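Local coordinates for bacterioferritin (PDB 3UOI), which probably oxidises iron(II) at a ferroxidase centre and stores the iron(III) mineral inside a hollow, heme-containing shell of 24 subunits, at residues His30-Asp35 and His45-Ser50. Residues are numbered along the deposited sequence; the frame is centred on the assembly and turned at random.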
ATOM      1  N   HIS A  30      35.178  -1.766  33.527  1.00 22.38           N
ATOM      2  CA  HIS A  30      35.432  -0.363  33.296  1.00 21.57           C
ATOM      3  C   HIS A  30      34.203   0.357  32.715  1.00 21.53           C
ATOM      4  O   HIS A  30      33.894   1.438  33.128  1.00 18.46           O
ATOM      5  CB  HIS A  30      36.638  -0.146  32.393  1.00 22.22           C
ATOM      6  CG  HIS A  30      37.939  -0.121  33.118  1.00 18.90           C
ATOM      7  ND1 HIS A  30      39.131   0.100  32.487  1.00 21.38           N
ATOM      8  CD2 HIS A  30      38.231  -0.303  34.414  1.00 11.40           C
ATOM      9  CE1 HIS A  30      40.104   0.041  33.363  1.00 18.37           C
ATOM     10  NE2 HIS A  30      39.581  -0.206  34.540  1.00 22.83           N
ATOM     11  N   SER A  31      33.521  -0.289  31.779  1.00 19.35           N
ATOM     12  CA  SER A  31      32.302   0.257  31.215  1.00 19.45           C
ATOM     13  C   SER A  31      31.154   0.409  32.231  1.00 20.82           C
ATOM     14  O   SER A  31      30.469   1.392  32.231  1.00 22.67           O
ATOM     15  CB  SER A  31      31.879  -0.467  29.950  1.00 14.67           C
ATOM     16  OG  SER A  31      30.965  -1.431  30.187  1.00 16.43           O
ATOM     17  N   LYS A  32      30.971  -0.573  33.088  1.00 20.41           N
ATOM     18  CA  LYS A  32      30.012  -0.475  34.161  1.00 20.23           C
ATOM     19  C   LYS A  32      30.376   0.620  35.162  1.00 20.34           C
ATOM     20  O   LYS A  32      29.519   1.282  35.659  1.00 21.19           O
ATOM     21  CB  LYS A  32      29.886  -1.775  34.904  1.00 20.29           C
ATOM     22  CG  LYS A  32      29.500  -2.921  34.100  1.00 18.64           C
ATOM     23  CD  LYS A  32      28.217  -2.774  33.386  1.00 28.04           C
ATOM     24  CE  LYS A  32      27.023  -2.721  34.267  1.00 24.09           C
ATOM     25  NZ  LYS A  32      25.921  -2.128  33.635  1.00 17.42           N
ATOM     26  N   MET A  33      31.655   0.729  35.481  1.00 18.03           N
ATOM     27  CA  MET A  33      32.147   1.730  36.383  1.00 19.28           C
ATOM     28  C   MET A  33      31.945   3.082  35.762  1.00 19.91           C
ATOM     29  O   MET A  33      31.640   3.993  36.447  1.00 23.20           O
ATOM     30  CB  MET A  33      33.618   1.548  36.725  1.00 20.06           C
ATOM     31  CG  MET A  33      34.028   0.384  37.612  1.00 18.98           C
ATOM     32  SD  MET A  33      35.806   0.332  37.946  1.00 20.93           S
ATOM     33  CE  MET A  33      36.133   1.662  39.030  1.00 21.87           C
ATOM     34  N   GLN A  34      32.161   3.200  34.461  1.00 20.80           N
ATOM     35  CA  GLN A  34      31.939   4.459  33.760  1.00 21.20           C
ATOM     36  C   GLN A  34      30.456   4.841  33.766  1.00 21.29           C
ATOM     37  O   GLN A  34      30.093   5.932  34.022  1.00 20.03           O
ATOM     38  CB  GLN A  34      32.538   4.457  32.365  1.00 20.61           C
ATOM     39  CG  GLN A  34      34.002   4.318  32.322  1.00 23.15           C
ATOM     40  CD  GLN A  34      34.594   3.963  30.972  1.00 28.48           C
ATOM     41  OE1 GLN A  34      33.910   3.811  30.003  1.00 33.30           O
ATOM     42  NE2 GLN A  34      35.881   3.860  30.925  1.00 29.25           N
ATOM     43  N   ASP A  35      29.617   3.865  33.534  1.00 22.20           N
ATOM     44  CA  ASP A  35      28.199   4.073  33.606  1.00 25.29           C
ATOM     45  C   ASP A  35      27.734   4.492  34.990  1.00 24.82           C
ATOM     46  O   ASP A  35      26.934   5.352  35.090  1.00 25.89           O
ATOM     47  CB  ASP A  35      27.453   2.843  33.169  1.00 27.55           C
ATOM     48  CG  ASP A  35      26.272   3.163  32.348  1.00 32.32           C
ATOM     49  OD1 ASP A  35      25.884   4.317  32.318  1.00 35.17           O
ATOM     50  OD2 ASP A  35      25.711   2.250  31.766  1.00 36.05           O
ATOM     51  N   HIS A  45      30.811   3.104  24.553  1.00 20.87           N
ATOM     52  CA  HIS A  45      31.953   2.840  23.729  1.00 22.97           C
ATOM     53  C   HIS A  45      32.822   1.762  24.347  1.00 20.96           C
ATOM     54  O   HIS A  45      33.109   0.791  23.721  1.00 23.32           O
ATOM     55  CB  HIS A  45      32.780   4.068  23.468  1.00 21.43           C
ATOM     56  CG  HIS A  45      33.868   3.825  22.483  1.00 27.68           C
ATOM     57  ND1 HIS A  45      35.019   3.149  22.803  1.00 27.31           N
ATOM     58  CD2 HIS A  45      33.959   4.117  21.171  1.00 33.32           C
ATOM     59  CE1 HIS A  45      35.776   3.049  21.736  1.00 28.01           C
ATOM     60  NE2 HIS A  45      35.165   3.638  20.735  1.00 33.77           N
ATOM     61  N   THR A  46      33.125   1.932  25.621  1.00 20.33           N
ATOM     62  CA  THR A  46      33.936   1.009  26.357  1.00 17.15           C
ATOM     63  C   THR A  46      33.291  -0.394  26.351  1.00 15.91           C
ATOM     64  O   THR A  46      33.949  -1.334  26.293  1.00 12.72           O
ATOM     65  CB  THR A  46      34.242   1.458  27.789  1.00 17.22           C
ATOM     66  OG1 THR A  46      34.804   2.768  27.819  1.00 22.53           O
ATOM     67  CG2 THR A  46      35.216   0.541  28.387  1.00 19.27           C
ATOM     68  N   ARG A  47      31.983  -0.455  26.410  1.00 14.43           N
ATOM     69  CA  ARG A  47      31.216  -1.720  26.386  1.00 16.02           C
ATOM     70  C   ARG A  47      31.388  -2.496  25.098  1.00 15.79           C
ATOM     71  O   ARG A  47      31.539  -3.667  25.096  1.00 18.85           O
ATOM     72  CB  ARG A  47      29.732  -1.435  26.524  1.00 14.40           C
ATOM     73  CG  ARG A  47      28.850  -2.613  26.757  1.00 11.39           C
ATOM     74  CD  ARG A  47      27.432  -2.211  26.936  1.00 19.81           C
ATOM     75  NE  ARG A  47      26.567  -3.351  27.008  1.00 21.68           N
ATOM     76  CZ  ARG A  47      26.259  -3.958  28.116  1.00 16.90           C
ATOM     77  NH1 ARG A  47      26.703  -3.482  29.227  1.00 17.76           N
ATOM     78  NH2 ARG A  47      25.489  -5.008  28.112  1.00 21.96           N
ATOM     79  N   ALA A  48      31.358  -1.759  24.015  1.00 18.14           N
ATOM     80  CA  ALA A  48      31.529  -2.220  22.662  1.00 16.40           C
ATOM     81  C   ALA A  48      32.925  -2.769  22.547  1.00 19.51           C
ATOM     82  O   ALA A  48      33.159  -3.687  21.844  1.00 18.99           O
ATOM     83  CB  ALA A  48      31.311  -1.122  21.701  1.00 16.30           C
ATOM     84  N   GLU A  49      33.869  -2.163  23.222  1.00 19.36           N
ATOM     85  CA  GLU A  49      35.220  -2.675  23.170  1.00 20.89           C
ATOM     86  C   GLU A  49      35.311  -4.077  23.815  1.00 21.53           C
ATOM     87  O   GLU A  49      35.971  -4.940  23.326  1.00 20.41           O
ATOM     88  CB  GLU A  49      36.230  -1.681  23.728  1.00 21.30           C
ATOM     89  CG  GLU A  49      36.307  -0.343  22.998  1.00 24.52           C
ATOM     90  CD  GLU A  49      37.112  -0.367  21.728  1.00 25.84           C
ATOM     91  OE1 GLU A  49      37.608  -1.390  21.368  1.00 31.87           O
ATOM     92  OE2 GLU A  49      37.244   0.644  21.082  1.00 30.35           O
ATOM     93  N   SER A  50      34.615  -4.275  24.914  1.00 20.44           N
ATOM     94  CA  SER A  50      34.642  -5.550  25.578  1.00 22.33           C
ATOM     95  C   SER A  50      34.029  -6.660  24.695  1.00 22.07           C
ATOM     96  O   SER A  50      34.485  -7.755  24.689  1.00 18.65           O
ATOM     97  CB  SER A  50      34.053  -5.483  26.968  1.00 22.51           C
ATOM     98  OG  SER A  50      32.702  -5.676  26.958  1.00 30.06           O
TER
HETATM   99  O   HOH W   1      28.208  -1.218  29.828  1.00 20.45           O
HETATM  100  O   HOH W   2      37.886   2.537  29.003  1.00 32.19           O
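Thr46 meets Ser31 and Gln34 where the antiparallel helices 7-36 and 40-66 of the ferritin-like four-helix bundle pack. Threonine offers a hydroxyl to one and a methyl to the other. With OG1 anti to its own carbonyl carbon (chi1 -53°), Thr46 OG1 donates to Gln34 OE1 at 2.6 Å, in the carbonyl plane and on a lone pair (C=O...donor angle 123°). The Gln34 side chain, extended beyond CG, crosses that of Thr46 at about a right angle; glutamine adds a donor, NE2, which bonds to Gln88 on helix 85-112 and to a water that bonds weakly back to Thr46. Thr46 CG2 packs on Ser31 CB at 3.8 Å. A small serine suits this spot, as the CA atoms of Ser31 and Thr46 are only 5.2 Å apart.

Arg47 follows, long enough to touch the heme and reach Glu58 of the second subunit. That acid is shared with Lys32, whose NZ also pairs with Asp62 there. Ser31 OG bonds to Phe28 O in its own helix, and a water in the guanidinium plane accepts from Arg47 NH1 and donates to Ser31 OG, 2.8 Å each. The contact thus divides its chemistry: a buried neutral network at Thr46, charge at the heme-bearing dimer interface.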